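Local coordinates for protein aminopentol aminotransferase (Sphingopyxis macrogoltabida, PDB 6HBS) that catalyses the pyridoxal-phosphate-dependent deamination of aminopentol (hydrolysed fumonisin B1) to its 2-keto product, with pyruvate as the preferred amino acceptor, at residues 108-113 / 271-276; 126-131 / 277-282; 130-135 / 224-229; 251-256 / 267-272. All blocks are in the same frame, centred on the assembly; numbering follows the deposited sequence.

Contact 1: 108-113 / 271-276. With MG (magnesium ion), chain D.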
# COMPACT_ATOMS: atom_id res chain seq x y z
N HIS A 108 -1.54 -0.05 -25.22
CA HIS A 108 -1.92 1.35 -25.07
C HIS A 108 -0.83 2.17 -24.37
O HIS A 108 -0.88 3.37 -24.40
CB HIS A 108 -3.26 1.47 -24.32
CG HIS A 108 -3.15 1.46 -22.84
ND1 HIS A 108 -2.92 2.61 -22.12
CD2 HIS A 108 -3.37 0.49 -21.92
CE1 HIS A 108 -2.92 2.33 -20.83
NE2 HIS A 108 -3.18 1.04 -20.68
N ALA A 109 0.06 1.51 -23.63
CA ALA A 109 0.90 2.20 -22.64
C ALA A 109 2.29 2.49 -23.20
O ALA A 109 2.86 1.65 -23.89
CB ALA A 109 1.00 1.36 -21.40
N ASP A 110 2.83 3.65 -22.78
CA ASP A 110 4.20 4.10 -23.03
C ASP A 110 5.00 4.24 -21.73
O ASP A 110 6.23 4.29 -21.79
CB ASP A 110 4.17 5.41 -23.80
CG ASP A 110 3.32 5.31 -25.06
OD1 ASP A 110 3.61 4.44 -25.86
OD2 ASP A 110 2.34 6.05 -25.16
N TRP A 111 4.32 4.28 -20.57
CA TRP A 111 5.01 4.42 -19.30
C TRP A 111 4.29 3.65 -18.19
O TRP A 111 3.12 3.32 -18.31
CB TRP A 111 5.20 5.90 -18.94
CG TRP A 111 3.94 6.72 -18.90
CD1 TRP A 111 3.49 7.57 -19.87
CD2 TRP A 111 2.96 6.76 -17.84
NE1 TRP A 111 2.32 8.16 -19.49
CE2 TRP A 111 1.97 7.68 -18.25
CE3 TRP A 111 2.85 6.16 -16.59
CZ2 TRP A 111 0.85 7.97 -17.46
CZ3 TRP A 111 1.74 6.44 -15.81
CH2 TRP A 111 0.76 7.34 -16.24
N ALA A 112 5.01 3.41 -17.09
CA ALA A 112 4.45 2.78 -15.90
C ALA A 112 4.86 3.53 -14.62
O ALA A 112 5.94 4.06 -14.53
CB ALA A 112 4.91 1.35 -15.86
N MET A 113 3.98 3.50 -13.62
CA MET A 113 4.29 3.88 -12.27
C MET A 113 3.89 2.72 -11.34
O MET A 113 2.87 2.04 -11.61
CB MET A 113 3.54 5.16 -11.88
CG MET A 113 3.94 6.36 -12.73
SD MET A 113 2.91 7.81 -12.41
CE MET A 113 3.55 8.35 -10.83
N GLY A 271 0.21 4.02 -18.67
CA GLY A 271 -0.37 5.21 -19.27
C GLY A 271 0.24 5.50 -20.62
O GLY A 271 1.37 5.12 -20.86
N SER A 272 -0.56 6.11 -21.50
CA SER A 272 -0.09 6.53 -22.80
C SER A 272 0.65 7.87 -22.66
O SER A 272 0.51 8.60 -21.68
CB SER A 272 -1.24 6.62 -23.78
OG SER A 272 -1.98 7.79 -23.53
N ASN A 273 1.45 8.19 -23.68
CA ASN A 273 2.23 9.43 -23.75
C ASN A 273 1.33 10.66 -23.58
O ASN A 273 1.77 11.65 -23.06
CB ASN A 273 3.07 9.46 -25.03
CG ASN A 273 4.35 8.69 -24.85
OD1 ASN A 273 4.88 8.62 -23.74
ND2 ASN A 273 4.85 8.07 -25.91
N LYS A 274 0.07 10.57 -23.98
CA LYS A 274 -0.85 11.71 -23.85
C LYS A 274 -0.88 12.22 -22.40
O LYS A 274 -0.97 13.44 -22.15
CB LYS A 274 -2.23 11.26 -24.35
CG LYS A 274 -3.41 12.14 -23.96
CD LYS A 274 -4.59 11.97 -24.89
CE LYS A 274 -5.53 10.89 -24.42
NZ LYS A 274 -6.47 10.46 -25.49
N ALA A 275 -0.79 11.28 -21.43
CA ALA A 275 -0.96 11.56 -20.00
C ALA A 275 0.36 11.75 -19.25
O ALA A 275 0.33 11.92 -18.03
CB ALA A 275 -1.73 10.43 -19.36
N ARG A 276 1.50 11.71 -19.96
CA ARG A 276 2.82 11.64 -19.34
C ARG A 276 3.10 12.92 -18.53
O ARG A 276 3.59 12.84 -17.38
CB ARG A 276 3.90 11.39 -20.39
CG ARG A 276 5.29 11.16 -19.81
CD ARG A 276 6.38 11.06 -20.85
NE ARG A 276 6.31 9.83 -21.61
CZ ARG A 276 6.98 8.72 -21.31
NH1 ARG A 276 7.76 8.69 -20.24
NH2 ARG A 276 6.81 7.64 -22.06
MG MG D . 3.20 -0.51 -24.81
O HOH W 1 3.17 -2.52 -26.13
O HOH W 2 5.28 0.24 -25.86
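One face of the Trp111 indole is covered by Gly271, whose CA sits 3.6 Å from the centroid of the six-membered ring of Trp111, a CH-pi contact 19° off the ring normal. A side chain on Gly271 would collide with that ring, so the glycine is what lets the indole lie flat on the strand. Near the plane at the indole edge stands Asn273 OD1, while Ala275 CB meets Trp111 CZ2. The guanidinium of Arg276 receives Trp111 CD1 over one face, and at its edge NE and NH2 both grip Asn273 OD1; NH2 also bonds Arg16 O of the second subunit. With chi1 of 56°, Trp111 CG stands between its own N and carbonyl carbon, which folds the ring back over Gly271 and brings NE1 to Ser272 O at 2.9 Å. That bond is bent and arrives above the carbonyl plane; Ala275 N reaches the same oxygen from the opposite face. Asp110 OD2 takes Asn273 N on its anti lone pair at 2.7 Å, and the Asp110 carboxylate and the Asn273 side-chain amide are 17° from coplanar. Across the backbone, Gly271 O accepts from Asp110 N at 2.8 Å and from Trp111 N at 3.1 Å, and Gly271 N returns a bond to Trp111 O. Ala109 O binds the magnesium ion at 2.4 Å together with two waters and the carbonyls of Val103 and Val106. Asp110 and Trp111 thus face the single Gly271: a classic beta bulge, where strand 111-115, outermost of the large sheet within the chain, begins its antiparallel pairing with strand 267-271.

Contact 2: 126-131 / 277-282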
# COMPACT_ATOMS: atom_id res chain seq x y z
N MET A 126 -7.05 8.95 -10.82
CA MET A 126 -8.09 9.99 -10.57
C MET A 126 -7.42 11.38 -10.52
O MET A 126 -7.85 12.31 -11.21
CB MET A 126 -8.82 9.71 -9.26
CG MET A 126 -9.71 10.84 -8.81
SD MET A 126 -10.50 10.43 -7.27
CE MET A 126 -9.20 10.87 -6.12
N VAL A 127 -6.34 11.50 -9.72
CA VAL A 127 -5.61 12.75 -9.56
C VAL A 127 -4.93 13.15 -10.88
O VAL A 127 -5.04 14.32 -11.30
CB VAL A 127 -4.64 12.67 -8.38
CG1 VAL A 127 -3.75 13.90 -8.30
CG2 VAL A 127 -5.38 12.47 -7.07
N LEU A 128 -4.27 12.20 -11.55
CA LEU A 128 -3.66 12.43 -12.86
C LEU A 128 -4.70 13.04 -13.82
O LEU A 128 -4.39 14.01 -14.50
CB LEU A 128 -3.11 11.12 -13.42
CG LEU A 128 -2.13 11.20 -14.59
CD1 LEU A 128 -1.32 9.91 -14.67
CD2 LEU A 128 -2.82 11.42 -15.93
N ALA A 129 -5.89 12.43 -13.91
CA ALA A 129 -6.90 12.85 -14.89
C ALA A 129 -7.34 14.30 -14.63
O ALA A 129 -7.51 15.06 -15.60
CB ALA A 129 -8.05 11.89 -14.91
N ARG A 130 -7.50 14.68 -13.36
CA ARG A 130 -7.86 16.02 -12.98
C ARG A 130 -6.72 16.99 -13.36
O ARG A 130 -7.00 18.04 -13.92
CB ARG A 130 -8.21 16.07 -11.50
CG ARG A 130 -9.51 15.37 -11.15
CD ARG A 130 -9.82 15.33 -9.67
NE ARG A 130 -11.22 14.98 -9.51
CZ ARG A 130 -11.76 14.47 -8.41
NH1 ARG A 130 -10.99 14.22 -7.36
NH2 ARG A 130 -13.06 14.23 -8.38
N ALA A 131 -5.45 16.63 -13.06
CA ALA A 131 -4.29 17.43 -13.48
C ALA A 131 -4.24 17.61 -15.00
O ALA A 131 -3.90 18.70 -15.48
CB ALA A 131 -2.99 16.83 -13.00
N ASP A 277 2.77 14.09 -19.09
CA ASP A 277 3.08 15.36 -18.41
C ASP A 277 2.33 15.47 -17.09
O ASP A 277 2.90 15.94 -16.11
CB ASP A 277 2.75 16.61 -19.23
CG ASP A 277 3.76 16.89 -20.33
OD1 ASP A 277 4.90 16.40 -20.24
OD2 ASP A 277 3.38 17.59 -21.29
N ALA A 278 1.05 15.06 -17.08
CA ALA A 278 0.26 15.13 -15.86
C ALA A 278 0.79 14.15 -14.81
O ALA A 278 0.76 14.41 -13.63
CB ALA A 278 -1.19 14.83 -16.18
N ALA A 279 1.25 12.99 -15.26
CA ALA A 279 1.86 12.01 -14.39
C ALA A 279 3.09 12.60 -13.69
O ALA A 279 3.38 12.25 -12.54
CB ALA A 279 2.25 10.79 -15.18
N ARG A 280 3.83 13.46 -14.39
CA ARG A 280 5.01 14.12 -13.76
C ARG A 280 4.62 15.24 -12.79
O ARG A 280 5.37 15.53 -11.86
CB ARG A 280 5.95 14.65 -14.84
CG ARG A 280 6.52 13.55 -15.72
CD ARG A 280 7.26 14.15 -16.89
NE ARG A 280 8.48 14.80 -16.45
CZ ARG A 280 9.29 15.48 -17.25
NH1 ARG A 280 8.94 15.71 -18.50
NH2 ARG A 280 10.43 15.97 -16.78
N ASP A 281 3.48 15.90 -13.04
CA ASP A 281 3.09 17.08 -12.28
C ASP A 281 2.51 16.69 -10.93
O ASP A 281 2.65 17.41 -9.97
CB ASP A 281 2.03 17.94 -13.00
CG ASP A 281 2.53 18.72 -14.21
OD1 ASP A 281 3.76 18.86 -14.38
OD2 ASP A 281 1.68 19.15 -15.01
N ILE A 282 1.80 15.56 -10.87
CA ILE A 282 1.18 15.13 -9.61
C ILE A 282 2.27 14.63 -8.66
O ILE A 282 3.35 14.28 -9.09
CB ILE A 282 0.09 14.05 -9.83
CG1 ILE A 282 0.68 12.76 -10.43
CG2 ILE A 282 -1.05 14.62 -10.64
CD1 ILE A 282 -0.32 11.63 -10.58
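Leu128 and Ile282 supply most of the tight packing between helix 118-133 and the short helix 276-281, and no hydrogen bond crosses between them. Leu128 splits its two methyls over the facing helix: CD1 rests 3.7 Å from Ala279 CB, and CD2 lies 3.8 Å from Ala278 CB. A first torsion of -164° turns the Leu128 branch point away from its own N and out to the alanines, while its CB receives Ile282 CD1. Ile282, the first residue beyond the helix, spreads its branches in a similar way; CG2 approaches Val127 CG1 to 3.6 Å and Ala131 CB to 3.8 Å. Looser packing marks the partly exposed Ala131, whose CB is 4.2 Å from Ala278 CB, and Asp277, Arg280 and Asp281 form the exposed side of the short helix. Reducing Leu128 to an alanine would probably open a gap beside Ala278 and Ala279 and leave Trp111, which Leu128 also touches, with less cover. The alanines allow a close approach, the local axes passing 8.5 Å apart at 113°. On the dimer side, Val127 packs on Ala157 of the second subunit and Ala279 on Pro19 of that same subunit. The result is steeply crossed, purely apolar helix packing, in which the short helix after strand 267-271 lies against the long helix after strand 111-115 of the class-III aminotransferase fold.

Contact 3: 130-135 / 224-229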
# COMPACT_ATOMS: atom_id res chain seq x y z
N ARG A 130 -7.50 14.68 -13.36
CA ARG A 130 -7.86 16.02 -12.98
C ARG A 130 -6.72 16.99 -13.36
O ARG A 130 -7.00 18.04 -13.92
CB ARG A 130 -8.21 16.07 -11.50
CG ARG A 130 -9.51 15.37 -11.15
CD ARG A 130 -9.82 15.33 -9.67
NE ARG A 130 -11.22 14.98 -9.51
CZ ARG A 130 -11.76 14.47 -8.41
NH1 ARG A 130 -10.99 14.22 -7.36
NH2 ARG A 130 -13.06 14.23 -8.38
N ALA A 131 -5.45 16.63 -13.06
CA ALA A 131 -4.29 17.43 -13.48
C ALA A 131 -4.24 17.61 -15.00
O ALA A 131 -3.90 18.70 -15.48
CB ALA A 131 -2.99 16.83 -13.00
N HIS A 132 -4.51 16.53 -15.74
CA HIS A 132 -4.37 16.48 -17.18
C HIS A 132 -5.40 17.40 -17.83
O HIS A 132 -5.08 18.12 -18.77
CB HIS A 132 -4.55 15.06 -17.70
CG HIS A 132 -4.52 14.94 -19.18
ND1 HIS A 132 -3.35 14.83 -19.89
CD2 HIS A 132 -5.52 14.88 -20.10
CE1 HIS A 132 -3.63 14.72 -21.19
NE2 HIS A 132 -4.96 14.75 -21.34
N THR A 133 -6.63 17.34 -17.33
CA THR A 133 -7.74 18.01 -18.01
C THR A 133 -8.04 19.38 -17.42
O THR A 133 -8.72 20.15 -18.05
CB THR A 133 -9.01 17.15 -17.94
OG1 THR A 133 -9.33 17.04 -16.56
CG2 THR A 133 -8.85 15.80 -18.59
N GLY A 134 -7.67 19.62 -16.15
CA GLY A 134 -8.10 20.82 -15.42
C GLY A 134 -9.58 20.79 -15.09
O GLY A 134 -10.13 21.82 -14.76
N ARG A 135 -10.20 19.61 -15.09
CA ARG A 135 -11.63 19.43 -14.80
C ARG A 135 -11.80 18.59 -13.53
O ARG A 135 -10.83 18.00 -13.00
CB ARG A 135 -12.35 18.73 -15.95
CG ARG A 135 -12.25 19.47 -17.26
CD ARG A 135 -12.61 18.54 -18.40
NE ARG A 135 -12.25 19.07 -19.70
CZ ARG A 135 -12.13 18.34 -20.80
NH1 ARG A 135 -11.71 18.93 -21.90
NH2 ARG A 135 -12.42 17.05 -20.79
N GLY A 224 -11.67 14.96 -24.59
CA GLY A 224 -10.33 15.04 -23.95
C GLY A 224 -10.25 14.33 -22.59
O GLY A 224 -9.18 14.24 -22.01
N ALA A 225 -11.38 13.81 -22.08
CA ALA A 225 -11.38 13.04 -20.82
C ALA A 225 -10.56 11.77 -21.01
O ALA A 225 -10.51 11.25 -22.11
CB ALA A 225 -12.78 12.67 -20.43
N LEU A 226 -9.93 11.28 -19.94
CA LEU A 226 -9.14 10.03 -20.03
C LEU A 226 -10.02 8.83 -19.75
O LEU A 226 -10.73 8.80 -18.74
CB LEU A 226 -7.99 10.07 -19.01
CG LEU A 226 -6.99 11.20 -19.17
CD1 LEU A 226 -5.80 10.99 -18.24
CD2 LEU A 226 -6.52 11.32 -20.60
N LEU A 227 -9.88 7.80 -20.60
CA LEU A 227 -10.47 6.50 -20.38
C LEU A 227 -9.52 5.67 -19.51
O LEU A 227 -8.38 5.43 -19.89
CB LEU A 227 -10.74 5.77 -21.70
CG LEU A 227 -11.40 4.40 -21.54
CD1 LEU A 227 -12.69 4.52 -20.75
CD2 LEU A 227 -11.65 3.74 -22.88
N VAL A 228 -10.03 5.24 -18.37
CA VAL A 228 -9.28 4.47 -17.40
C VAL A 228 -9.93 3.09 -17.27
O VAL A 228 -11.07 2.98 -16.81
CB VAL A 228 -9.24 5.17 -16.03
CG1 VAL A 228 -8.34 4.41 -15.08
CG2 VAL A 228 -8.82 6.65 -16.14
N VAL A 229 -9.19 2.04 -17.63
CA VAL A 229 -9.70 0.69 -17.38
C VAL A 229 -9.09 0.19 -16.07
O VAL A 229 -7.87 0.13 -15.95
CB VAL A 229 -9.40 -0.25 -18.56
CG1 VAL A 229 -9.59 -1.71 -18.18
CG2 VAL A 229 -10.25 0.10 -19.76
O HOH W 3 -6.95 14.38 -23.29
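Van der Waals contact is carried by His132 and Leu226. The imidazole carbon CD2 of His132 lies 3.7 Å from Leu226 CD2, with NE2 almost as near, and the two side chains meet at a slant. A chi1 of 176° holds the His132 ring out from the last turn of helix 118-133, beside the first residue of strand 226-230. Next to it, Thr133 CG2 comes 3.8 Å from Gly224 O.

The polar link runs through water 3, which lies in the plane of the imidazole at its edge, 2.8 Å from His132 NE2, and donates to Gly224 O at 2.6 Å. No direct hydrogen bond joins the segments. Arg135 NH2 passes 3.6 Å from Ala225 N, but this is no bond; NH1 donates to Thr223 O and NH2 to Ile189 O.

Within 130-135, Thr133 OG1 accepts from Arg135 N at 3.1 Å, an ST turn closing the helix end, and also bonds Ala129 O. Gly134 then turns with positive phi, as Gly224 does after helix 210-223. The chemistry implies a light, water-mediated seam between a helix end and a strand start, with the Arg135 guanidinium bonded to backbone carbonyls of Thr223 and Ile189.

Contact 4: 251-256 / 267-272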
# COMPACT_ATOMS: atom_id res chain seq x y z
N PRO A 251 -7.64 1.93 -23.63
CA PRO A 251 -7.76 3.06 -22.72
C PRO A 251 -6.55 4.01 -22.83
O PRO A 251 -5.55 3.70 -23.48
CB PRO A 251 -7.83 2.38 -21.35
CG PRO A 251 -6.95 1.16 -21.54
CD PRO A 251 -7.24 0.69 -22.95
N ASP A 252 -6.65 5.14 -22.14
CA ASP A 252 -5.53 6.04 -21.92
C ASP A 252 -4.70 5.59 -20.71
O ASP A 252 -3.49 5.70 -20.76
CB ASP A 252 -6.04 7.46 -21.71
CG ASP A 252 -6.88 7.90 -22.90
OD1 ASP A 252 -6.38 7.73 -24.01
OD2 ASP A 252 -8.03 8.30 -22.71
N LEU A 253 -5.36 5.17 -19.64
CA LEU A 253 -4.70 4.65 -18.43
C LEU A 253 -5.30 3.28 -18.13
O LEU A 253 -6.48 3.05 -18.34
CB LEU A 253 -4.95 5.55 -17.21
CG LEU A 253 -4.57 7.03 -17.31
CD1 LEU A 253 -4.94 7.75 -16.04
CD2 LEU A 253 -3.08 7.22 -17.59
N SER A 254 -4.50 2.39 -17.58
CA SER A 254 -5.01 1.15 -17.01
C SER A 254 -4.33 0.93 -15.66
O SER A 254 -3.13 1.22 -15.51
CB SER A 254 -4.81 -0.02 -17.96
OG SER A 254 -3.45 -0.12 -18.37
N CYS A 255 -5.10 0.41 -14.72
CA CYS A 255 -4.69 0.13 -13.38
C CYS A 255 -4.57 -1.39 -13.21
O CYS A 255 -5.47 -2.17 -13.65
CB CYS A 255 -5.72 0.65 -12.38
SG CYS A 255 -6.04 2.43 -12.50
N TRP A 256 -3.48 -1.80 -12.57
CA TRP A 256 -3.11 -3.21 -12.43
C TRP A 256 -2.70 -3.47 -10.98
O TRP A 256 -2.22 -2.57 -10.28
CB TRP A 256 -1.97 -3.56 -13.36
CG TRP A 256 -2.27 -3.35 -14.80
CD1 TRP A 256 -2.23 -2.17 -15.48
CD2 TRP A 256 -2.56 -4.36 -15.76
NE1 TRP A 256 -2.53 -2.38 -16.80
CE2 TRP A 256 -2.73 -3.71 -17.00
CE3 TRP A 256 -2.73 -5.75 -15.70
CZ2 TRP A 256 -3.04 -4.41 -18.17
CZ3 TRP A 256 -3.04 -6.43 -16.85
CH2 TRP A 256 -3.21 -5.76 -18.06
N SER A 267 1.49 -2.93 -7.30
CA SER A 267 0.38 -2.46 -8.19
C SER A 267 0.98 -1.45 -9.15
O SER A 267 2.13 -1.03 -8.98
CB SER A 267 -0.79 -1.89 -7.38
OG SER A 267 -1.34 -2.87 -6.50
N ALA A 268 0.24 -1.11 -10.21
CA ALA A 268 0.79 -0.30 -11.26
C ALA A 268 -0.29 0.56 -11.91
O ALA A 268 -1.43 0.11 -12.07
CB ALA A 268 1.43 -1.14 -12.33
N LEU A 269 0.15 1.74 -12.35
CA LEU A 269 -0.55 2.58 -13.32
C LEU A 269 0.21 2.58 -14.65
O LEU A 269 1.37 2.99 -14.70
CB LEU A 269 -0.68 3.99 -12.76
CG LEU A 269 -1.48 4.95 -13.65
CD1 LEU A 269 -2.88 4.42 -13.87
CD2 LEU A 269 -1.55 6.35 -13.04
N LEU A 270 -0.43 2.13 -15.73
CA LEU A 270 0.12 2.12 -17.11
C LEU A 270 -0.56 3.24 -17.91
O LEU A 270 -1.77 3.42 -17.78
CB LEU A 270 -0.12 0.76 -17.76
CG LEU A 270 0.88 -0.36 -17.46
CD1 LEU A 270 2.16 -0.20 -18.27
CD2 LEU A 270 1.21 -0.41 -15.99
N GLY A 271 0.21 4.02 -18.67
CA GLY A 271 -0.37 5.21 -19.27
C GLY A 271 0.24 5.50 -20.62
O GLY A 271 1.37 5.12 -20.86
N SER A 272 -0.56 6.11 -21.50
CA SER A 272 -0.09 6.53 -22.80
C SER A 272 0.65 7.87 -22.66
O SER A 272 0.51 8.60 -21.68
CB SER A 272 -1.24 6.62 -23.78
OG SER A 272 -1.98 7.79 -23.53
O HOH W 4 -4.09 7.46 -24.95
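Strands 253-256 and 267-271 run antiparallel, 161° between directions and 4.7 Å apart at the local axes, with Ser254-Leu270 and Trp256-Ala268 as hydrogen-bonded pairs, Leu253-Gly271 and Cys255-Leu269 as non-hydrogen-bonded ones, and an almost straight bond (174°) of 2.9 Å from Leu270 N to Ser254 O.

On the face of Ser254 and Trp256, the indole carbon CD1 of Trp256 meets Leu270 CD2 at 3.9 Å, the two side chains crossing at about a right angle. The Trp256 ring, its CG opposite the carbonyl carbon (chi1 -60°), folds back along its own strand until NE1 donates to Ser254 OG at 2.9 Å. That hydroxyl also touches Leu270 CB and pairs with His108 NE2. Replacing Trp256 by an alanine would probably leave Ser254 OG without this donor and Leu270 with less cover on that face.

On the other face, Leu269 CD1 tucks between Leu253 CB and Cys255 SG, 4.0 Å from the sulfur. Where Asp252 and Ser272 end the pairing, Ser272 N still reaches Asp252 O at 3.0 Å; water 4 donates to Asp252 OD1 at 2.5 Å and lies 2.6 Å from Ser272 OG, while salt bridges tie Asp252 to Arg217 and Lys274.

The hairpin sits inside the large mixed sheet: strand 253-256 runs parallel to its other neighbour, 226-230, strand 267-271 pairs with 111-115, Leu253, Cys255 and Leu269 pack under helix 118-133, and Trp256 meets Phe102 and Phe236 on the reverse side.

Contacts 1 and 4 share Gly271 and Ser272, their centres about 7 Å apart, and place strand 267-271 between 111-115 and 253-256; His108 NE2 of contact 1 lies 2.6 Å from Ser254 OG of contact 4. Contacts 2 and 3 both draw on helix 118-133, centres about 8 Å apart. Leu128 of contact 2 connects the rest: its CD1 lies 3.7 Å from Trp111 CH2 and 3.9 Å from Leu269 CD2 of contact 4, and its CD2 3.8 Å from Leu226 CD1. Contact 4 comes near the active site, with the Ser267 side chain about 5 Å from the bound pyridoxal phosphate; contacts 1, 2 and 3 lie farther off, and all four touch the second subunit.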